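Local coordinates for flavohemoglobin (Malassezia yamatoensis, PDB 6O0A), which probably detoxifies nitric oxide at a heme held in a globin domain, with electrons supplied through FAD in its reductase part, at residues 18-22 and 23-27; 113-116 and 117-120; 138-141 and 142-146. One frame throughout, in Å; residues are numbered along the deposited sequence. Where two conformers were deposited one is given.

Contact 1 of 3, residues 18-22 and 23-27; sequences SGLST and KSQPV
S21 O is gripped by two backbone N-H groups as the chain turns into helix 25-53. Q25 N reaches S21 O at 3.1 Å, nearly in line with the carbonyl bond, while S24 N gives a weak second bond. S24 N also donates to S21 OG at 3.1 Å, so one serine receives N-H groups on both its carbonyl and its hydroxyl oxygen, the pairing that defines an ST motif. Serine suits the place because its short side chain can set OG between its own N and carbonyl carbon (chi1 73°), from where it reaches the N-H three residues on.

Q25 adds a side-chain tie. Its CG lies beside the backbone N, the chain runs out extended, and Q25 NE2 bonds to L20 O at 2.9 Å with an N-H...O angle of 149°. The oxygen lies close to the plane of the glutamine amide, whereas the nitrogen stands above the plane of the L20 carbonyl. The other end of the amide is bridged: water 1 donates to Q25 OE1 at 2.9 Å and also bonds to T22 OG1. Glutamine has both the reach and the two-sided polar head for this. P26 has no N-H to offer T22 O; its ring CD rests against that oxygen at 3.2 Å, as suits a proline in the first turn of a helix.

On the apolar side of the turn, L20 sends CD1 to S24 CB at 3.7 Å and CD2 past Q25 CG at 3.9 Å, the L20 and Q25 side chains sliding past each other in opposite directions. L20 then packs on I87 and L88 of helix 75-89 and on V146 of helix 137-163, whose E145 holds S21 and S24 and whose E141 forms a salt bridge with K23.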
loop_
_atom_site.group_PDB
_atom_site.type_symbol
_atom_site.label_atom_id
_atom_site.label_comp_id
_atom_site.label_asym_id
_atom_site.label_seq_id
_atom_site.Cartn_x
_atom_site.Cartn_y
_atom_site.Cartn_z
ATOM N N SER A 18 9.673 22.558 -15.207
ATOM C CA SER A 18 8.811 23.705 -14.927
ATOM C C SER A 18 7.810 23.384 -13.819
ATOM O O SER A 18 6.983 22.490 -13.973
ATOM C CB SER A 18 8.071 24.150 -16.194
ATOM O OG SER A 18 8.774 25.181 -16.875
ATOM N N GLY A 19 7.894 24.116 -12.704
ATOM C CA GLY A 19 6.998 23.927 -11.577
ATOM C C GLY A 19 5.671 24.634 -11.768
ATOM O O GLY A 19 5.183 24.797 -12.892
ATOM N N LEU A 20 5.070 25.062 -10.656
ATOM C CA LEU A 20 3.798 25.777 -10.731
ATOM C C LEU A 20 4.045 27.222 -11.134
ATOM O O LEU A 20 4.832 27.930 -10.493
ATOM C CB LEU A 20 3.044 25.732 -9.404
ATOM C CG LEU A 20 1.644 26.355 -9.494
ATOM C CD1 LEU A 20 0.766 25.577 -10.468
ATOM C CD2 LEU A 20 0.977 26.475 -8.123
ATOM N N SER A 21 3.368 27.652 -12.195
ATOM C CA SER A 21 3.585 28.974 -12.765
ATOM C C SER A 21 3.187 30.087 -11.798
ATOM O O SER A 21 2.266 29.951 -10.990
ATOM C CB SER A 21 2.791 29.130 -14.058
ATOM O OG SER A 21 1.400 29.277 -13.774
ATOM N N THR A 22 3.894 31.213 -11.910
ATOM C CA THR A 22 3.542 32.409 -11.155
ATOM C C THR A 22 2.092 32.808 -11.400
ATOM O O THR A 22 1.399 33.266 -10.484
ATOM C CB THR A 22 4.491 33.541 -11.543
ATOM O OG1 THR A 22 5.837 33.142 -11.240
ATOM C CG2 THR A 22 4.146 34.825 -10.802
ATOM N N LYS A 23 1.614 32.633 -12.630
ATOM C CA LYS A 23 0.228 32.980 -12.935
ATOM C C LYS A 23 -0.748 32.148 -12.111
ATOM O O LYS A 23 -1.767 32.663 -11.630
ATOM C CB LYS A 23 -0.028 32.786 -14.427
ATOM C CG LYS A 23 -1.407 33.202 -14.922
ATOM C CD LYS A 23 -1.498 32.912 -16.415
ATOM C CE LYS A 23 -2.591 33.725 -17.108
ATOM N NZ LYS A 23 -3.923 33.074 -17.035
ATOM N N SER A 24 -0.451 30.861 -11.926
ATOM C CA SER A 24 -1.413 29.968 -11.295
ATOM C C SER A 24 -1.376 30.042 -9.779
ATOM O O SER A 24 -2.400 29.792 -9.137
ATOM C CB SER A 24 -1.170 28.525 -11.734
ATOM O OG SER A 24 -1.689 28.308 -13.034
ATOM N N GLN A 25 -0.222 30.350 -9.199
ATOM C CA GLN A 25 -0.039 30.334 -7.748
ATOM C C GLN A 25 -1.168 31.045 -6.993
ATOM O O GLN A 25 -1.800 30.421 -6.130
ATOM C CB GLN A 25 1.325 30.936 -7.375
ATOM C CG GLN A 25 2.492 29.989 -7.632
ATOM C CD GLN A 25 3.814 30.721 -7.790
ATOM O OE1 GLN A 25 4.000 31.813 -7.256
ATOM N NE2 GLN A 25 4.731 30.128 -8.543
ATOM N N PRO A 26 -1.472 32.315 -7.283
ATOM C CA PRO A 26 -2.514 32.995 -6.494
ATOM C C PRO A 26 -3.887 32.391 -6.684
ATOM O O PRO A 26 -4.717 32.442 -5.768
ATOM C CB PRO A 26 -2.476 34.440 -7.013
ATOM C CG PRO A 26 -1.290 34.537 -7.880
ATOM C CD PRO A 26 -0.980 33.177 -8.372
ATOM N N VAL A 27 -4.165 31.818 -7.852
ATOM C CA VAL A 27 -5.463 31.190 -8.065
ATOM C C VAL A 27 -5.590 29.933 -7.216
ATOM O O VAL A 27 -6.627 29.698 -6.585
ATOM C CB VAL A 27 -5.676 30.885 -9.557
ATOM C CG1 VAL A 27 -7.049 30.236 -9.773
ATOM C CG2 VAL A 27 -5.529 32.163 -10.381
HETATM O O HOH W 1 6.423 33.053 -8.146
#

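Contact 2 of 3, residues 113-116 and 117-120. With HEM (protoporphyrin IX containing Fe), chain C.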
loop_
_atom_site.group_PDB
_atom_site.type_symbol
_atom_site.label_atom_id
_atom_site.label_comp_id
_atom_site.label_asym_id
_atom_site.label_seq_id
_atom_site.Cartn_x
_atom_site.Cartn_y
_atom_site.Cartn_z
ATOM N N PRO A 113 0.285 5.438 -19.364
ATOM C CA PRO A 113 0.267 6.909 -19.301
ATOM C C PRO A 113 -0.919 7.553 -20.000
ATOM O O PRO A 113 -1.373 8.623 -19.563
ATOM C CB PRO A 113 1.588 7.309 -19.972
ATOM C CG PRO A 113 2.448 6.131 -19.893
ATOM C CD PRO A 113 1.558 4.918 -19.899
ATOM N N ASP A 114 -1.452 6.946 -21.063
ATOM C CA ASP A 114 -2.576 7.550 -21.776
ATOM C C ASP A 114 -3.803 7.716 -20.894
ATOM O O ASP A 114 -4.644 8.582 -21.172
ATOM C CB ASP A 114 -2.945 6.708 -23.002
ATOM C CG ASP A 114 -1.959 6.869 -24.140
ATOM O OD1 ASP A 114 -1.039 7.707 -24.022
ATOM O OD2 ASP A 114 -2.105 6.149 -25.151
ATOM N N GLU A 115 -3.936 6.904 -19.840
ATOM C CA GLU A 115 -5.145 7.008 -19.034
ATOM C C GLU A 115 -5.171 8.255 -18.161
ATOM O O GLU A 115 -6.228 8.579 -17.612
ATOM C CB GLU A 115 -5.333 5.754 -18.179
ATOM C CG GLU A 115 -5.441 4.467 -19.002
ATOM C CD GLU A 115 -6.737 4.350 -19.800
ATOM O OE1 GLU A 115 -7.558 5.299 -19.814
ATOM O OE2 GLU A 115 -6.943 3.284 -20.416
ATOM N N TYR A 116 -4.052 8.970 -18.017
ATOM C CA TYR A 116 -4.122 10.231 -17.292
ATOM C C TYR A 116 -4.979 11.237 -18.044
ATOM O O TYR A 116 -5.588 12.113 -17.425
ATOM C CB TYR A 116 -2.720 10.780 -17.039
ATOM C CG TYR A 116 -1.995 10.019 -15.939
ATOM C CD1 TYR A 116 -1.266 8.873 -16.226
ATOM C CD2 TYR A 116 -2.059 10.443 -14.620
ATOM C CE1 TYR A 116 -0.597 8.173 -15.222
ATOM C CE2 TYR A 116 -1.403 9.763 -13.613
ATOM C CZ TYR A 116 -0.673 8.628 -13.923
ATOM O OH TYR A 116 -0.023 7.948 -12.922
ATOM N N ASP A 117 -5.049 11.114 -19.375
ATOM C CA ASP A 117 -5.965 11.945 -20.156
ATOM C C ASP A 117 -7.418 11.606 -19.839
ATOM O O ASP A 117 -8.278 12.497 -19.789
ATOM C CB ASP A 117 -5.713 11.750 -21.651
ATOM C CG ASP A 117 -4.340 12.233 -22.089
ATOM O OD1 ASP A 117 -3.866 13.267 -21.581
ATOM O OD2 ASP A 117 -3.738 11.580 -22.969
ATOM N N THR A 118 -7.707 10.318 -19.639
ATOM C CA THR A 118 -9.054 9.882 -19.275
ATOM C C THR A 118 -9.486 10.480 -17.945
ATOM O O THR A 118 -10.580 11.043 -17.823
ATOM C CB THR A 118 -9.094 8.357 -19.203
ATOM O OG1 THR A 118 -8.548 7.810 -20.414
ATOM C CG2 THR A 118 -10.530 7.875 -19.008
ATOM N N VAL A 119 -8.635 10.357 -16.927
ATOM C CA VAL A 119 -8.973 10.898 -15.620
ATOM C C VAL A 119 -9.109 12.410 -15.687
ATOM O O VAL A 119 -10.028 12.982 -15.088
ATOM C CB VAL A 119 -7.945 10.436 -14.572
ATOM C CG1 VAL A 119 -7.951 11.343 -13.350
ATOM C CG2 VAL A 119 -8.304 9.021 -14.166
ATOM N N TYR A 120 -8.240 13.081 -16.452
ATOM C CA TYR A 120 -8.382 14.528 -16.585
ATOM C C TYR A 120 -9.767 14.888 -17.120
ATOM O O TYR A 120 -10.450 15.760 -16.575
ATOM C CB TYR A 120 -7.302 15.117 -17.498
ATOM C CG TYR A 120 -7.546 16.609 -17.660
ATOM C CD1 TYR A 120 -7.143 17.503 -16.679
ATOM C CD2 TYR A 120 -8.256 17.107 -18.748
ATOM C CE1 TYR A 120 -7.396 18.867 -16.794
ATOM C CE2 TYR A 120 -8.523 18.465 -18.871
ATOM C CZ TYR A 120 -8.095 19.340 -17.890
ATOM O OH TYR A 120 -8.364 20.689 -18.021
HETATM C CHA HEM C . -5.022 4.656 -6.420
HETATM C CHB HEM C . -3.803 9.322 -7.153
HETATM C CHC HEM C . -4.396 8.719 -11.931
HETATM C CHD HEM C . -6.232 4.302 -11.124
HETATM C C1A HEM C . -4.619 5.962 -6.205
HETATM C C2A HEM C . -4.294 6.556 -4.927
HETATM C C3A HEM C . -3.953 7.834 -5.129
HETATM C C4A HEM C . -4.069 8.112 -6.547
HETATM C CMA HEM C . -3.532 8.865 -4.062
HETATM C CAA HEM C . -4.308 5.811 -3.575
HETATM C CBA HEM C . -2.907 5.223 -3.430
HETATM C CGA HEM C . -2.825 4.392 -2.173
HETATM O O1A HEM C . -3.705 3.519 -1.967
HETATM O O2A HEM C . -1.878 4.598 -1.375
HETATM C C1B HEM C . -3.846 9.571 -8.510
HETATM C C2B HEM C . -3.533 10.830 -9.160
HETATM C C3B HEM C . -3.714 10.670 -10.485
HETATM C C4B HEM C . -4.124 9.296 -10.711
HETATM C CMB HEM C . -3.105 12.093 -8.386
HETATM C CAB HEM C . -3.509 11.689 -11.635
HETATM C CBB HEM C . -2.827 12.840 -11.526
HETATM C C1C HEM C . -4.982 7.483 -12.114
HETATM C C2C HEM C . -5.437 6.958 -13.376
HETATM C C3C HEM C . -5.946 5.729 -13.166
HETATM C C4C HEM C . -5.838 5.459 -11.749
HETATM C CMC HEM C . -5.291 7.730 -14.706
HETATM C CAC HEM C . -6.602 4.733 -14.159
HETATM C CBC HEM C . -7.242 5.136 -15.272
HETATM C C1D HEM C . -6.051 4.029 -9.784
HETATM C C2D HEM C . -6.457 2.794 -9.137
HETATM C C3D HEM C . -6.142 2.883 -7.847
HETATM C C4D HEM C . -5.511 4.173 -7.617
HETATM C CMD HEM C . -7.152 1.616 -9.859
HETATM C CAD HEM C . -6.402 1.793 -6.785
HETATM C CBD HEM C . -7.527 2.283 -5.877
HETATM C CGD HEM C . -8.884 2.074 -6.511
HETATM O O1D HEM C . -9.167 0.950 -7.007
HETATM O O2D HEM C . -9.704 3.034 -6.502
HETATM N NA HEM C . -4.470 6.944 -7.173
HETATM N NB HEM C . -4.203 8.664 -9.484
HETATM N NC HEM C . -5.232 6.542 -11.133
HETATM N ND HEM C . -5.467 4.841 -8.832
HETATM FE FE HEM C . -4.580 6.670 -9.191
#
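E115 and V119, one helical turn apart, close together on the heme methyl CMC: E115 O lies 3.2 Å from it and V119 CG2 3.3 Å, a tight fit. A branched, apolar valine suits this rim, since CG2, set beside its backbone N, sits over the edge of pyrrole C, near C2C. E115 CB touches the vinyl carbon CBC at 3.5 Å. Y116 approaches from the next position; its CE2 meets heme CAB at 3.5 Å, and CMC stands over one face of the ring, offset toward the rim.

This is the start of helix 115-131, corresponding to helix G of the globin fold. Y116 OH bonds to E158 of helix 137-163, a tyrosine-glutamate pair which, as in other flavohemoglobins, probably belongs to the proximal side of the heme pocket.

Backbone bonds hold these groups in place. E115 O, besides touching the methyl, accepts from V119 N at 3.1 Å, and Y116 O accepts from Y120 N and from Y147 OH. Turned from the heme methyl, the E115 carboxylate is brought alongside T118 by a bend at chi2 (-70°), and T118 OG1 donates to E115 OE1 at 2.8 Å, nearly in line with the C-O bond. OE2 of E115 makes a salt bridge to R54.

Contact 3 of 3, residues 138-141 and 142-146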
loop_
_atom_site.group_PDB
_atom_site.type_symbol
_atom_site.label_atom_id
_atom_site.label_comp_id
_atom_site.label_asym_id
_atom_site.label_seq_id
_atom_site.Cartn_x
_atom_site.Cartn_y
_atom_site.Cartn_z
ATOM N N ASP A 138 -9.971 31.015 -15.357
ATOM C CA ASP A 138 -8.803 31.160 -14.496
ATOM C C ASP A 138 -8.664 29.977 -13.544
ATOM O O ASP A 138 -7.562 29.437 -13.366
ATOM C CB ASP A 138 -8.861 32.489 -13.723
ATOM C CG ASP A 138 -10.205 32.733 -13.006
ATOM O OD1 ASP A 138 -11.129 31.887 -13.052
ATOM O OD2 ASP A 138 -10.328 33.809 -12.379
ATOM N N ILE A 139 -9.774 29.533 -12.954
ATOM C CA ILE A 139 -9.723 28.429 -11.994
ATOM C C ILE A 139 -9.405 27.118 -12.702
ATOM O O ILE A 139 -8.568 26.328 -12.244
ATOM C CB ILE A 139 -11.053 28.348 -11.217
ATOM C CG1 ILE A 139 -11.232 29.597 -10.347
ATOM C CG2 ILE A 139 -11.122 27.075 -10.381
ATOM C CD1 ILE A 139 -12.551 29.632 -9.585
ATOM N N VAL A 140 -10.079 26.860 -13.822
ATOM C CA VAL A 140 -9.838 25.620 -14.551
ATOM C C VAL A 140 -8.404 25.580 -15.067
ATOM O O VAL A 140 -7.729 24.550 -14.984
ATOM C CB VAL A 140 -10.867 25.473 -15.690
ATOM C CG1 VAL A 140 -10.512 24.288 -16.575
ATOM C CG2 VAL A 140 -12.267 25.335 -15.107
ATOM N N GLU A 141 -7.896 26.719 -15.555
ATOM C CA GLU A 141 -6.523 26.754 -16.062
ATOM C C GLU A 141 -5.514 26.434 -14.962
ATOM O O GLU A 141 -4.592 25.632 -15.159
ATOM C CB GLU A 141 -6.225 28.123 -16.675
ATOM C CG GLU A 141 -4.863 28.208 -17.333
ATOM C CD GLU A 141 -4.575 29.600 -17.839
ATOM O OE1 GLU A 141 -5.317 30.075 -18.724
ATOM O OE2 GLU A 141 -3.630 30.235 -17.334
ATOM N N ALA A 142 -5.670 27.055 -13.791
ATOM C CA ALA A 142 -4.699 26.850 -12.721
ATOM C C ALA A 142 -4.731 25.416 -12.202
ATOM O O ALA A 142 -3.678 24.804 -11.987
ATOM C CB ALA A 142 -4.959 27.842 -11.588
ATOM N N TRP A 143 -5.926 24.853 -12.004
ATOM C CA TRP A 143 -6.001 23.485 -11.499
ATOM C C TRP A 143 -5.590 22.466 -12.558
ATOM O O TRP A 143 -5.041 21.407 -12.225
ATOM C CB TRP A 143 -7.406 23.214 -10.949
ATOM C CG TRP A 143 -7.545 23.838 -9.590
ATOM C CD1 TRP A 143 -8.095 25.057 -9.288
ATOM C CD2 TRP A 143 -7.027 23.315 -8.354
ATOM N NE1 TRP A 143 -7.984 25.303 -7.930
ATOM C CE2 TRP A 143 -7.334 24.250 -7.339
ATOM C CE3 TRP A 143 -6.348 22.144 -8.009
ATOM C CZ2 TRP A 143 -6.982 24.044 -6.002
ATOM C CZ3 TRP A 143 -6.006 21.937 -6.682
ATOM C CH2 TRP A 143 -6.327 22.884 -5.695
ATOM N N THR A 144 -5.810 22.777 -13.835
ATOM C CA THR A 144 -5.269 21.935 -14.897
ATOM C C THR A 144 -3.744 21.875 -14.835
ATOM O O THR A 144 -3.150 20.804 -15.007
ATOM C CB THR A 144 -5.760 22.455 -16.249
ATOM O OG1 THR A 144 -7.186 22.309 -16.298
ATOM C CG2 THR A 144 -5.118 21.696 -17.405
ATOM N N GLU A 145 -3.090 23.017 -14.587
ATOM C CA GLU A 145 -1.640 23.010 -14.446
ATOM C C GLU A 145 -1.210 22.111 -13.292
ATOM O O GLU A 145 -0.274 21.316 -13.433
ATOM C CB GLU A 145 -1.118 24.429 -14.233
ATOM C CG GLU A 145 0.409 24.470 -14.248
ATOM C CD GLU A 145 0.986 25.858 -14.033
ATOM O OE1 GLU A 145 0.249 26.856 -14.190
ATOM O OE2 GLU A 145 2.188 25.940 -13.700
ATOM N N VAL A 146 -1.893 22.226 -12.147
ATOM C CA VAL A 146 -1.615 21.375 -10.992
ATOM C C VAL A 146 -1.775 19.907 -11.368
ATOM O O VAL A 146 -0.900 19.081 -11.089
ATOM C CB VAL A 146 -2.533 21.755 -9.813
ATOM C CG1 VAL A 146 -2.374 20.778 -8.640
ATOM C CG2 VAL A 146 -2.258 23.174 -9.357
#
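Residues 138-146 are regular alpha helix, each of D138 O, I139 O, V140 O and E141 O accepting the N-H four residues on. V140 O is doubly held: T144 N comes at 2.9 Å and T144 OG1 at 2.7 Å, and the two donors reach it from opposite faces of the carbonyl plane. The threonine manages this because OG1 lies beside its own backbone N (chi1 -64°), folding the hydroxyl back toward the preceding turn, where it meets the oxygen from above the carbonyl plane. The hydroxyl is thus bonded both to its own helix and, through Y120, to helix 115-131.

On another side, the I139 and W143 side chains cross at a slant, with I139 CG2 touching W143 CD1 at 3.8 Å. I139 O sits at the edge of the same ring, near its plane, 3.3 Å from W143 CD1. The long indole of W143 reaches helix 25-53, where NE1 is hydrogen-bonded to T31 OG1.

W143 packs on I28 and I35 of helix 25-53, A84 of helix 75-89 and F124 of helix 115-131, while the small A142 admits I28 close to the helix.

Contacts 1 and 3 adjoin, with centres 9 Å apart, and E145 of contact 3 joins them by two probable hydrogen bonds, E145 OE2 to S21 N at 2.6 Å and E145 OE1 to S24 OG at 2.7 Å. Contact 3 reaches contact 2, 16 Å away between centres, through a third probable bond, T144 OG1 to Y120 OH at 2.6 Å. Through these bonds 138-146 links the N-terminal turn to the pocket wall, while contacts 1 and 2 do not touch, their nearest atoms about 11 Å apart. Only contact 2 lines the heme pocket, through E115, Y116 and V119. The side chain of W143 lies about 10 Å from the heme and that of L20 about 13 Å.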